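Local atomic coordinates of putative branched-chain amino acid ABC transporter, periplasmic branched-chain amino acid-binding protein (Pseudomonas protegens Pf-5, PDB entry 4RU0), a protein that probably captures a small solute, perhaps a branched-chain amino acid, in the periplasm for delivery to an ABC transporter of the inner membrane. Residues Y187-A191 and Y192-T196; L240-G244 and V245-V249; L131-L134 and G135-R138; Y158-A161 and S162-V165; N221-S224 and A225-Q229. All blocks are in the same frame, centred on the assembly; numbering follows the deposited sequence.

Interaction 1: residues Y187-A191 and Y192-T196; sequences YHDSA and YGRET. With P3G (3,6,9,12,15-pentaoxaheptadecane), chain C.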
# COMPACT_ATOMS: atom_id res chain seq x y z
N TYR A 187 -11.92 4.88 13.43
CA TYR A 187 -11.64 5.21 12.03
C TYR A 187 -11.98 6.65 11.66
O TYR A 187 -13.01 7.20 12.08
CB TYR A 187 -12.39 4.27 11.08
CG TYR A 187 -13.90 4.39 11.12
CD1 TYR A 187 -14.57 5.26 10.26
CD2 TYR A 187 -14.67 3.63 12.00
CE1 TYR A 187 -15.95 5.39 10.29
CE2 TYR A 187 -16.05 3.75 12.04
CZ TYR A 187 -16.68 4.63 11.18
OH TYR A 187 -18.05 4.75 11.20
N HIS A 188 -11.08 7.25 10.89
CA HIS A 188 -11.31 8.53 10.24
C HIS A 188 -12.61 8.44 9.46
O HIS A 188 -12.78 7.53 8.65
CB HIS A 188 -10.14 8.89 9.34
CG HIS A 188 -10.19 10.27 8.77
ND1 HIS A 188 -10.64 10.54 7.50
CD2 HIS A 188 -9.83 11.46 9.30
CE1 HIS A 188 -10.56 11.84 7.27
NE2 HIS A 188 -10.07 12.42 8.36
N ASP A 189 -13.54 9.35 9.72
CA ASP A 189 -14.83 9.27 9.04
C ASP A 189 -14.67 9.72 7.59
O ASP A 189 -14.83 10.89 7.26
CB ASP A 189 -15.89 10.11 9.77
CG ASP A 189 -17.30 9.83 9.28
OD1 ASP A 189 -17.60 8.66 8.93
OD2 ASP A 189 -18.12 10.78 9.23
N SER A 190 -14.35 8.75 6.74
CA SER A 190 -14.11 8.98 5.32
C SER A 190 -14.24 7.64 4.61
O SER A 190 -14.40 6.61 5.26
CB SER A 190 -12.73 9.59 5.08
OG SER A 190 -11.71 8.73 5.55
N ALA A 191 -14.17 7.64 3.28
CA ALA A 191 -14.24 6.39 2.52
C ALA A 191 -13.13 5.46 2.98
O ALA A 191 -13.34 4.26 3.13
CB ALA A 191 -14.14 6.66 1.02
N TYR A 192 -11.95 6.04 3.20
CA TYR A 192 -10.81 5.30 3.74
C TYR A 192 -11.13 4.62 5.06
O TYR A 192 -10.75 3.47 5.27
CB TYR A 192 -9.61 6.24 3.90
CG TYR A 192 -8.63 5.81 4.97
CD1 TYR A 192 -7.72 4.78 4.74
CD2 TYR A 192 -8.61 6.43 6.21
CE1 TYR A 192 -6.82 4.40 5.72
CE2 TYR A 192 -7.72 6.06 7.19
CZ TYR A 192 -6.82 5.04 6.94
OH TYR A 192 -5.94 4.67 7.92
N GLY A 193 -11.83 5.32 5.95
CA GLY A 193 -12.10 4.79 7.28
C GLY A 193 -13.27 3.82 7.30
O GLY A 193 -13.31 2.89 8.12
N ARG A 194 -14.22 4.02 6.40
CA ARG A 194 -15.42 3.20 6.34
C ARG A 194 -15.21 1.89 5.57
O ARG A 194 -16.07 1.01 5.61
CB ARG A 194 -16.57 3.99 5.72
CG ARG A 194 -17.04 5.19 6.54
CD ARG A 194 -18.12 5.96 5.77
NE ARG A 194 -18.46 7.23 6.41
CZ ARG A 194 -19.60 7.89 6.21
NH1 ARG A 194 -20.53 7.39 5.39
NH2 ARG A 194 -19.83 9.04 6.83
N GLU A 195 -14.08 1.76 4.87
CA GLU A 195 -13.85 0.61 4.00
C GLU A 195 -13.87 -0.71 4.75
O GLU A 195 -14.28 -1.72 4.20
CB GLU A 195 -12.50 0.73 3.25
CG GLU A 195 -12.59 1.34 1.86
CD GLU A 195 -13.65 0.69 0.98
OE1 GLU A 195 -13.42 -0.44 0.48
OE2 GLU A 195 -14.71 1.31 0.77
N THR A 196 -13.43 -0.70 6.01
CA THR A 196 -13.31 -1.93 6.77
C THR A 196 -14.60 -2.32 7.48
O THR A 196 -14.63 -3.33 8.19
CB THR A 196 -12.17 -1.85 7.81
OG1 THR A 196 -12.25 -0.62 8.52
CG2 THR A 196 -10.82 -1.97 7.13
O3 P3G C . 1.88 8.27 -0.77
C7 P3G C . 0.86 7.40 -1.22
C8 P3G C . -0.46 8.15 -1.25
O4 P3G C . -1.52 7.21 -1.11
C9 P3G C . -2.57 7.72 -0.31
C10 P3G C . -3.00 6.63 0.64
O5 P3G C . -4.38 6.78 0.93
C11 P3G C . -4.62 6.75 2.32
C12 P3G C . -6.04 7.23 2.59
O6 P3G C . -6.01 8.24 3.58
C13 P3G C . -7.22 8.96 3.64
C14 P3G C . -7.05 10.26 2.91
O7 P3G C . -8.32 10.83 2.64
O HOH W 1 -15.63 3.09 2.25
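Tyr187 and Gly193 bring their CA atoms to 4.8 Å as the chain leaves a strand, passes through an inverse gamma turn centred on Asp189 and coils at once into a short helix. Ser190 occupies the N-cap. Ser190 O takes a bond of 2.8 Å from Arg194 N, while Ser190 OG receives a weak capping bond from Gly193 N and shares a nearly straight hydrogen bond of 2.9 Å with His188 ND1, lying in the plane of the imidazole. The other imidazole nitrogen, NE2, is bonded to Asp218, so both ends of that ring are tied. Gly193 lies very close to the strand: its CA-H points at His188 O, with Gly193 CA and His188 O 3.1 Å apart.

On the solvent side Arg194, extended from CG to NE, reaches back over the turn to form a salt bridge with Asp189. Arg194 NE and NH2 both grip Asp189 OD1, at 3.0 Å and 3.1 Å, from one face of the carboxylate; the two flat groups are only 21° from coplanar. Tyr192 carries its ring beside its own carbonyl carbon (chi1 154°), which sets it against the polyether in the ligand pocket. The ligand passes over one face of the ring, its O6 offset toward the rim, and Tyr192 CB meets ligand atom C13 at 3.6 Å. Tyr192 OH bonds to Thr242 O.

The unit connects strand 182-188 to helix 191-194. Backbone bonds from Tyr187 to strand 210-216 and from His188 to Arg241 of strand 237-241 set it between two parallel neighbours, and Glu195 packs on helix 157-172.

Interaction 2: residues L240-G244 and V245-V249; sequences LRTWG and VSTPV. With P3G (3,6,9,12,15-pentaoxaheptadecane), chain C.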
# COMPACT_ATOMS: atom_id res chain seq x y z
N LEU A 240 -6.59 0.97 14.81
CA LEU A 240 -6.54 2.41 14.61
C LEU A 240 -6.47 2.77 13.13
O LEU A 240 -5.42 2.64 12.51
CB LEU A 240 -5.35 3.02 15.35
CG LEU A 240 -5.31 4.54 15.32
CD1 LEU A 240 -6.53 5.11 16.01
CD2 LEU A 240 -4.02 5.07 15.94
N ARG A 241 -7.55 3.31 12.61
CA ARG A 241 -7.64 3.61 11.19
C ARG A 241 -7.92 5.08 11.06
O ARG A 241 -8.89 5.51 10.50
CB ARG A 241 -8.72 2.78 10.54
CG ARG A 241 -8.55 1.29 10.73
CD ARG A 241 -9.28 0.48 9.69
NE ARG A 241 -8.63 0.68 8.42
CZ ARG A 241 -9.19 1.24 7.37
NH1 ARG A 241 -8.47 1.41 6.28
NH2 ARG A 241 -10.43 1.63 7.39
N THR A 242 -7.01 5.84 11.61
CA THR A 242 -6.98 7.29 11.46
C THR A 242 -6.01 7.66 10.35
O THR A 242 -5.37 6.79 9.76
CB THR A 242 -6.55 7.97 12.78
OG1 THR A 242 -5.35 7.34 13.26
CG2 THR A 242 -7.63 7.85 13.83
N TRP A 243 -5.90 8.95 10.07
CA TRP A 243 -4.99 9.43 9.05
C TRP A 243 -4.58 10.86 9.34
O TRP A 243 -5.38 11.65 9.85
CB TRP A 243 -5.64 9.32 7.67
CG TRP A 243 -4.92 10.08 6.61
CD1 TRP A 243 -3.79 9.71 5.95
CD2 TRP A 243 -5.29 11.36 6.09
NE1 TRP A 243 -3.42 10.68 5.05
CE2 TRP A 243 -4.33 11.71 5.12
CE3 TRP A 243 -6.34 12.25 6.35
CZ2 TRP A 243 -4.39 12.91 4.40
CZ3 TRP A 243 -6.40 13.44 5.64
CH2 TRP A 243 -5.43 13.76 4.68
N GLY A 244 -3.33 11.19 9.05
CA GLY A 244 -2.82 12.52 9.30
C GLY A 244 -2.86 12.90 10.77
O GLY A 244 -2.34 12.18 11.62
N VAL A 245 -3.50 14.03 11.06
CA VAL A 245 -3.48 14.63 12.39
C VAL A 245 -4.18 13.78 13.44
O VAL A 245 -3.80 13.79 14.61
CB VAL A 245 -4.14 16.01 12.36
CG1 VAL A 245 -3.70 16.83 13.56
CG2 VAL A 245 -3.80 16.74 11.06
N SER A 246 -5.20 13.04 13.03
CA SER A 246 -5.98 12.27 13.99
C SER A 246 -5.18 11.11 14.57
O SER A 246 -5.53 10.58 15.63
CB SER A 246 -7.26 11.75 13.33
OG SER A 246 -6.98 11.04 12.14
N THR A 247 -4.09 10.72 13.92
CA THR A 247 -3.29 9.59 14.39
C THR A 247 -2.46 9.93 15.65
O THR A 247 -2.58 9.22 16.65
CB THR A 247 -2.37 9.04 13.27
OG1 THR A 247 -3.17 8.53 12.19
CG2 THR A 247 -1.48 7.93 13.80
N PRO A 248 -1.64 11.01 15.62
CA PRO A 248 -0.93 11.33 16.87
C PRO A 248 -1.87 11.72 17.99
O PRO A 248 -1.60 11.43 19.16
CB PRO A 248 -0.03 12.51 16.47
CG PRO A 248 0.03 12.49 15.00
CD PRO A 248 -1.28 11.95 14.55
N VAL A 249 -2.97 12.39 17.64
CA VAL A 249 -3.96 12.77 18.63
C VAL A 249 -4.58 11.53 19.27
O VAL A 249 -4.76 11.48 20.49
CB VAL A 249 -5.07 13.65 18.01
CG1 VAL A 249 -6.22 13.84 18.99
CG2 VAL A 249 -4.50 14.99 17.59
O3 P3G C . 1.88 8.27 -0.77
C7 P3G C . 0.86 7.40 -1.22
C8 P3G C . -0.46 8.15 -1.25
O4 P3G C . -1.52 7.21 -1.11
C9 P3G C . -2.57 7.72 -0.31
C10 P3G C . -3.00 6.63 0.64
O5 P3G C . -4.38 6.78 0.93
C11 P3G C . -4.62 6.75 2.32
C12 P3G C . -6.04 7.23 2.59
O6 P3G C . -6.01 8.24 3.58
C13 P3G C . -7.22 8.96 3.64
C14 P3G C . -7.05 10.26 2.91
O7 P3G C . -8.32 10.83 2.64
O HOH W 2 -1.82 8.35 9.79
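Thr242 and Thr247 meet through their hydroxyls, OG1 to OG1 at 2.7 Å, where strand 237-241 gives way to helix 246-256. The two use different rotamers: in Thr242 the hydroxyl sits between N and the carbonyl carbon (chi1 49°), whereas in Thr247 it is anti to the carbonyl carbon (chi1 -63°), and the side chains approach each other at a slant. A water 2.8 Å from Thr247 OG1 extends this polar cluster and accepts a weak bond from Gly244 N. Ser246 turns OG back to donate to Trp243 O at 2.9 Å, arriving from above the carbonyl plane; Ser246 OG also lies against Thr242 CB at 3.2 Å. A type II' turn from Trp243 to Ser246 places Gly244 at positive phi, and Thr247 N closes on Gly244 O at 3.2 Å.

Trp243 points its CB away from the helix and, with its ring swung beside the carbonyl carbon (chi1 166°), lays one indole face against the polyether. Ligand atom C14 stands 3.7 Å above the Trp243 ring plane, over its centre, and ligand O6 approaches Trp243 CD1 at 3.6 Å. The loop therefore holds an aromatic wall of the ligand pocket at the C-terminal end of a strand, within a beta-alpha-beta unit, as is usual for periplasmic binding proteins.

Interaction 3: residues L131-L134 and G135-R138; sequences LITL and GYGR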
# COMPACT_ATOMS: atom_id res chain seq x y z
N LEU A 131 -3.65 1.26 -13.91
CA LEU A 131 -3.39 2.07 -12.73
C LEU A 131 -2.96 1.17 -11.60
O LEU A 131 -3.66 0.22 -11.26
CB LEU A 131 -4.62 2.88 -12.32
CG LEU A 131 -5.09 3.99 -13.26
CD1 LEU A 131 -6.21 4.80 -12.59
CD2 LEU A 131 -3.95 4.90 -13.70
N ILE A 132 -1.80 1.45 -11.03
CA ILE A 132 -1.36 0.74 -9.84
C ILE A 132 -1.53 1.64 -8.62
O ILE A 132 -0.98 2.73 -8.56
CB ILE A 132 0.11 0.30 -9.95
CG1 ILE A 132 0.29 -0.71 -11.08
CG2 ILE A 132 0.59 -0.29 -8.64
CD1 ILE A 132 1.74 -1.04 -11.38
N THR A 133 -2.29 1.15 -7.65
CA THR A 133 -2.38 1.76 -6.33
C THR A 133 -1.99 0.74 -5.27
O THR A 133 -2.75 -0.12 -4.91
CB THR A 133 -3.78 2.32 -6.03
OG1 THR A 133 -4.75 1.27 -6.08
CG2 THR A 133 -4.17 3.35 -7.01
N LEU A 134 -0.80 0.90 -4.71
CA LEU A 134 -0.31 -0.08 -3.76
C LEU A 134 -0.85 0.24 -2.38
O LEU A 134 -0.64 1.31 -1.87
CB LEU A 134 1.22 -0.05 -3.77
CG LEU A 134 2.05 -1.11 -3.07
CD1 LEU A 134 1.85 -2.48 -3.67
CD2 LEU A 134 3.52 -0.74 -3.17
N GLY A 135 -1.57 -0.71 -1.81
CA GLY A 135 -2.18 -0.54 -0.51
C GLY A 135 -3.26 0.52 -0.38
O GLY A 135 -3.47 1.06 0.68
N TYR A 136 -3.93 0.83 -1.46
CA TYR A 136 -4.96 1.85 -1.44
C TYR A 136 -5.83 1.70 -2.67
O TYR A 136 -5.66 0.78 -3.41
CB TYR A 136 -4.38 3.25 -1.24
CG TYR A 136 -3.78 3.92 -2.44
CD1 TYR A 136 -2.51 3.64 -2.85
CD2 TYR A 136 -4.47 4.90 -3.11
CE1 TYR A 136 -1.95 4.28 -3.92
CE2 TYR A 136 -3.92 5.54 -4.18
CZ TYR A 136 -2.66 5.23 -4.59
OH TYR A 136 -2.14 5.88 -5.65
N GLY A 137 -6.82 2.56 -2.83
CA GLY A 137 -7.65 2.54 -4.02
C GLY A 137 -8.91 1.71 -3.87
O GLY A 137 -9.29 1.33 -2.76
N ARG A 138 -9.57 1.42 -4.99
CA ARG A 138 -10.84 0.70 -4.97
C ARG A 138 -10.66 -0.77 -4.62
O ARG A 138 -10.01 -1.51 -5.35
CB ARG A 138 -11.52 0.82 -6.33
CG ARG A 138 -11.69 2.24 -6.84
CD ARG A 138 -12.11 2.22 -8.30
NE ARG A 138 -12.43 3.55 -8.82
CZ ARG A 138 -13.63 4.10 -8.76
NH1 ARG A 138 -13.83 5.31 -9.29
NH2 ARG A 138 -14.64 3.46 -8.18
O HOH W 3 -0.07 4.83 -7.05
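Thr133 OG1 donates to Tyr136 O at 2.9 Å, bridging the ends of a type II beta turn that follows strand 131-132. The hydroxyl comes from above the carbonyl plane, 52° out of it. Gly135 takes the positive phi that this turn needs at its third position.

The same threonine lies on the tyrosine ring. Thr133 CB sits almost over the ring centre, 3.4 Å from the Tyr136 centroid and 14° off the normal, in a CH-pi contact, and Thr133 CG2 continues across the face to Tyr136 CZ at 3.4 Å. Tyr136 owes this fold-back to its CG lying between N and the carbonyl carbon (chi1 79°), which swings the ring under the threonine; the two side chains cross at about a right angle. Leu134 O meets the ring in its plane, at the edge, 3.1 Å from Tyr136 CD1, so the turn itself lines one face and one edge of the ring.

Beyond the turn, Gly135 O accepts from the indole NE1 of Trp269, a pocket residue, and the Tyr136 side chain comes to about 4 Å from the polyether, between nearest atoms. The phenol is fixed at its far end: Tyr136 OH bonds to Gly113 N and, at 2.7 Å, to a water that donates to Ile132 O, also at 2.7 Å.

Interaction 4: residues Y158-A161 and S162-V165; sequences YSEA and STLV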
# COMPACT_ATOMS: atom_id res chain seq x y z
N TYR A 158 -9.80 -4.53 2.66
CA TYR A 158 -10.57 -5.72 3.02
C TYR A 158 -9.63 -6.80 3.55
O TYR A 158 -9.87 -7.36 4.62
CB TYR A 158 -11.37 -6.26 1.83
CG TYR A 158 -12.70 -5.56 1.63
CD1 TYR A 158 -12.89 -4.25 2.02
CD2 TYR A 158 -13.77 -6.23 1.04
CE1 TYR A 158 -14.10 -3.61 1.83
CE2 TYR A 158 -14.99 -5.60 0.85
CZ TYR A 158 -15.15 -4.29 1.25
OH TYR A 158 -16.36 -3.64 1.07
N SER A 159 -8.57 -7.09 2.80
CA SER A 159 -7.57 -8.06 3.25
C SER A 159 -6.90 -7.62 4.54
O SER A 159 -6.58 -8.44 5.39
CB SER A 159 -6.51 -8.29 2.17
OG SER A 159 -7.08 -8.86 1.01
N GLU A 160 -6.67 -6.31 4.67
CA GLU A 160 -6.02 -5.78 5.86
C GLU A 160 -6.82 -6.11 7.10
O GLU A 160 -6.26 -6.50 8.13
CB GLU A 160 -5.82 -4.27 5.76
CG GLU A 160 -4.92 -3.72 6.85
CD GLU A 160 -4.96 -2.20 6.94
OE1 GLU A 160 -5.98 -1.60 6.54
OE2 GLU A 160 -3.96 -1.61 7.41
N ALA A 161 -8.14 -5.98 7.00
CA ALA A 161 -9.04 -6.34 8.09
C ALA A 161 -8.81 -7.78 8.49
O ALA A 161 -8.65 -8.09 9.67
CB ALA A 161 -10.49 -6.11 7.70
N SER A 162 -8.78 -8.67 7.50
CA SER A 162 -8.57 -10.09 7.77
C SER A 162 -7.23 -10.36 8.46
O SER A 162 -7.19 -11.08 9.45
CB SER A 162 -8.65 -10.90 6.48
OG SER A 162 -8.59 -12.29 6.75
N THR A 163 -6.15 -9.77 7.95
CA THR A 163 -4.83 -9.95 8.57
C THR A 163 -4.81 -9.38 9.99
O THR A 163 -4.18 -9.95 10.89
CB THR A 163 -3.70 -9.28 7.76
OG1 THR A 163 -3.84 -7.85 7.81
CG2 THR A 163 -3.73 -9.73 6.33
N LEU A 164 -5.48 -8.25 10.19
CA LEU A 164 -5.61 -7.65 11.51
C LEU A 164 -6.23 -8.66 12.47
O LEU A 164 -5.70 -8.90 13.56
CB LEU A 164 -6.44 -6.36 11.46
CG LEU A 164 -6.70 -5.53 12.73
CD1 LEU A 164 -7.97 -5.95 13.45
CD2 LEU A 164 -5.49 -5.57 13.68
N VAL A 165 -7.34 -9.26 12.06
CA VAL A 165 -8.04 -10.24 12.88
C VAL A 165 -7.19 -11.51 13.07
O VAL A 165 -7.14 -12.08 14.16
CB VAL A 165 -9.40 -10.61 12.26
CG1 VAL A 165 -9.95 -11.89 12.86
CG2 VAL A 165 -10.39 -9.46 12.43
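Thr163 turns its hydroxyl back on the preceding turn of helix 157-172, where OG1 donates to Glu160 O at 2.8 Å. The rotamer explains the bond: OG1 lies between the backbone N and the carbonyl carbon (chi1 68°), which directs it toward the carbonyl three residues earlier. That oxygen, Glu160 O, is gripped twice, for Leu164 N reaches it at 2.8 Å as well. The hydroxyl meets it at a C=O...OG1 angle of 117°, far more bent than the amide's approach.

The remaining hydrogen bonds are those of the alpha-helix. Thr163 N bonds to Ser159 O at 2.9 Å and Val165 N to Ala161 O at 3.0 Å, while the bond from Ser162 N to Tyr158 O is weak.

Carbon atoms also pack against these carbonyl oxygens. Thr163 CG2 rests 3.3 Å from Ser159 O, and Leu164 CB touches both Glu160 O and Ala161 O.

Polar ends of the side chains find their partners on several sides: Ser159 OG with Glu392, Ser162 OG with Asp417 N, and Glu160 OE2 with Ile268 N next to the pocket residue Trp269. Buried throughout, the segment packs Ala161 and Val165 on helix 197-207, Tyr158 and Ser162 on helix 418-435, and Glu160 and Leu164 on Phe239 of strand 237-241, so the helix packs on the mixed sheet and on two other helices.

Interaction 5: residues N221-S224 and A225-Q229; sequences NEQS and AQWRQ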
# COMPACT_ATOMS: atom_id res chain seq x y z
N ASN A 221 -9.11 16.53 15.67
CA ASN A 221 -8.29 17.12 16.72
C ASN A 221 -8.84 16.80 18.10
O ASN A 221 -8.11 16.80 19.08
CB ASN A 221 -8.19 18.63 16.54
CG ASN A 221 -7.21 19.03 15.46
OD1 ASN A 221 -6.06 18.61 15.47
ND2 ASN A 221 -7.68 19.84 14.51
N GLU A 222 -10.15 16.54 18.15
CA GLU A 222 -10.83 16.26 19.41
C GLU A 222 -11.34 14.83 19.43
O GLU A 222 -12.15 14.45 18.58
CB GLU A 222 -11.99 17.23 19.63
CG GLU A 222 -11.90 18.03 20.93
CD GLU A 222 -11.86 17.15 22.16
OE1 GLU A 222 -11.23 17.56 23.16
OE2 GLU A 222 -12.47 16.05 22.13
N GLN A 223 -10.88 14.04 20.39
CA GLN A 223 -11.25 12.63 20.42
C GLN A 223 -11.67 12.14 21.81
O GLN A 223 -11.70 10.93 22.05
CB GLN A 223 -10.10 11.77 19.90
CG GLN A 223 -9.86 11.91 18.41
CD GLN A 223 -8.79 10.96 17.89
OE1 GLN A 223 -8.61 9.86 18.40
NE2 GLN A 223 -8.07 11.40 16.86
N SER A 224 -11.98 13.07 22.71
CA SER A 224 -12.28 12.72 24.10
C SER A 224 -13.46 11.77 24.21
O SER A 224 -13.44 10.84 25.02
CB SER A 224 -12.55 13.97 24.92
OG SER A 224 -11.42 14.84 24.91
N ALA A 225 -14.49 11.98 23.40
CA ALA A 225 -15.69 11.15 23.47
C ALA A 225 -15.35 9.72 23.07
O ALA A 225 -15.74 8.77 23.75
CB ALA A 225 -16.79 11.71 22.59
N GLN A 226 -14.61 9.59 21.98
CA GLN A 226 -14.19 8.30 21.47
C GLN A 226 -13.41 7.50 22.52
O GLN A 226 -13.73 6.34 22.81
CB GLN A 226 -13.34 8.47 20.20
CG GLN A 226 -14.13 8.91 18.96
CD GLN A 226 -14.44 10.40 18.94
OE1 GLN A 226 -14.14 11.14 19.88
NE2 GLN A 226 -15.05 10.85 17.85
N TRP A 227 -12.39 8.12 23.11
CA TRP A 227 -11.54 7.40 24.05
C TRP A 227 -12.19 7.26 25.43
O TRP A 227 -11.79 6.41 26.22
CB TRP A 227 -10.17 8.06 24.14
CG TRP A 227 -9.39 7.77 22.90
CD1 TRP A 227 -9.24 8.59 21.81
CD2 TRP A 227 -8.72 6.55 22.58
NE1 TRP A 227 -8.49 7.96 20.85
CE2 TRP A 227 -8.16 6.71 21.30
CE3 TRP A 227 -8.53 5.35 23.27
CZ2 TRP A 227 -7.41 5.70 20.69
CZ3 TRP A 227 -7.79 4.35 22.66
CH2 TRP A 227 -7.24 4.53 21.38
N ARG A 228 -13.20 8.08 25.70
CA ARG A 228 -14.03 7.89 26.89
C ARG A 228 -14.86 6.63 26.70
O ARG A 228 -15.04 5.84 27.62
CB ARG A 228 -14.92 9.12 27.13
CG ARG A 228 -15.93 8.96 28.24
CD ARG A 228 -16.62 10.29 28.56
NE ARG A 228 -17.52 10.72 27.49
CZ ARG A 228 -17.31 11.74 26.67
NH1 ARG A 228 -16.21 12.48 26.77
NH2 ARG A 228 -18.22 12.04 25.74
N GLN A 229 -15.37 6.45 25.49
CA GLN A 229 -16.11 5.25 25.16
C GLN A 229 -15.22 4.01 25.27
O GLN A 229 -15.63 2.99 25.83
CB GLN A 229 -16.70 5.35 23.76
CG GLN A 229 -17.40 4.08 23.31
CD GLN A 229 -18.02 4.23 21.93
OE1 GLN A 229 -18.21 5.35 21.45
NE2 GLN A 229 -18.34 3.11 21.29
O HOH W 4 -15.11 14.62 22.06
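Gln223 and Trp227 both set CG anti to the carbonyl carbon, with chi1 of -71° and -74°, and the glutamine then runs extended beyond CG, an arrangement that lays the two side chains side by side, pointing the same way. This joins the N-cap residue to the first turn of helix 224-233, in the alpha/beta fold of the binding protein. The amide and indole planes are 16° apart, nearly coplanar, and Trp227 NE1 donates to Gln223 OE1 at 3.1 Å with the acceptor in the ring plane. Gln223 CB adds an edge contact, 3.8 Å from Trp227 CD1. The backbones repeat the link, Trp227 N bonding to Gln223 O at 3.1 Å. With OE1 engaged by the indole, the other amide end, NE2, bonds to Ser246 O and Gly220 O; these bonds would fix which way round the amide lies.

One residue further on, Arg228 N donates to Ser224 O at 2.9 Å. The arginine chain, bent at chi3, folds back so that its guanidinium lies over Ala225 CA. Gln226 is bent at chi2 and its NE2 bonds to Pro215 O near the end of strand 210-216. Trp227 packs inward on Leu186 of strand 182-188 and on Thr253 and Ala254 of helix 246-256, whereas the opening of the helix is more exposed.

There Glu222 serves the first helical amides. Glu222 OE2 accepts from Ser224 N at 3.1 Å and from a water at 3.0 Å, and that water in turn accepts from Ala225 N, also at 3.0 Å.

Interactions 1 and 2 follow adjacent parallel strands and both touch the polyether; their centres are 12 Å apart, and Arg241 NH2 joins them by a probable hydrogen bond of 2.8 Å to Tyr192 O. Arg241 also makes a cation-pi contact with Tyr192. Interaction 5 lies farther from the ligand and joins interaction 2, where Gln223 NE2 probably bonds to Ser246 O at 2.9 Å; the nearest atoms of the Gln223 side chain and the polyether are about 13 Å apart. Interaction 4 packs against interaction 1 through Tyr158 and Glu195. Interaction 3 touches none of the others, its nearest atoms being about 6 Å from interaction 1, but Tyr136 reaches the ligand's surroundings.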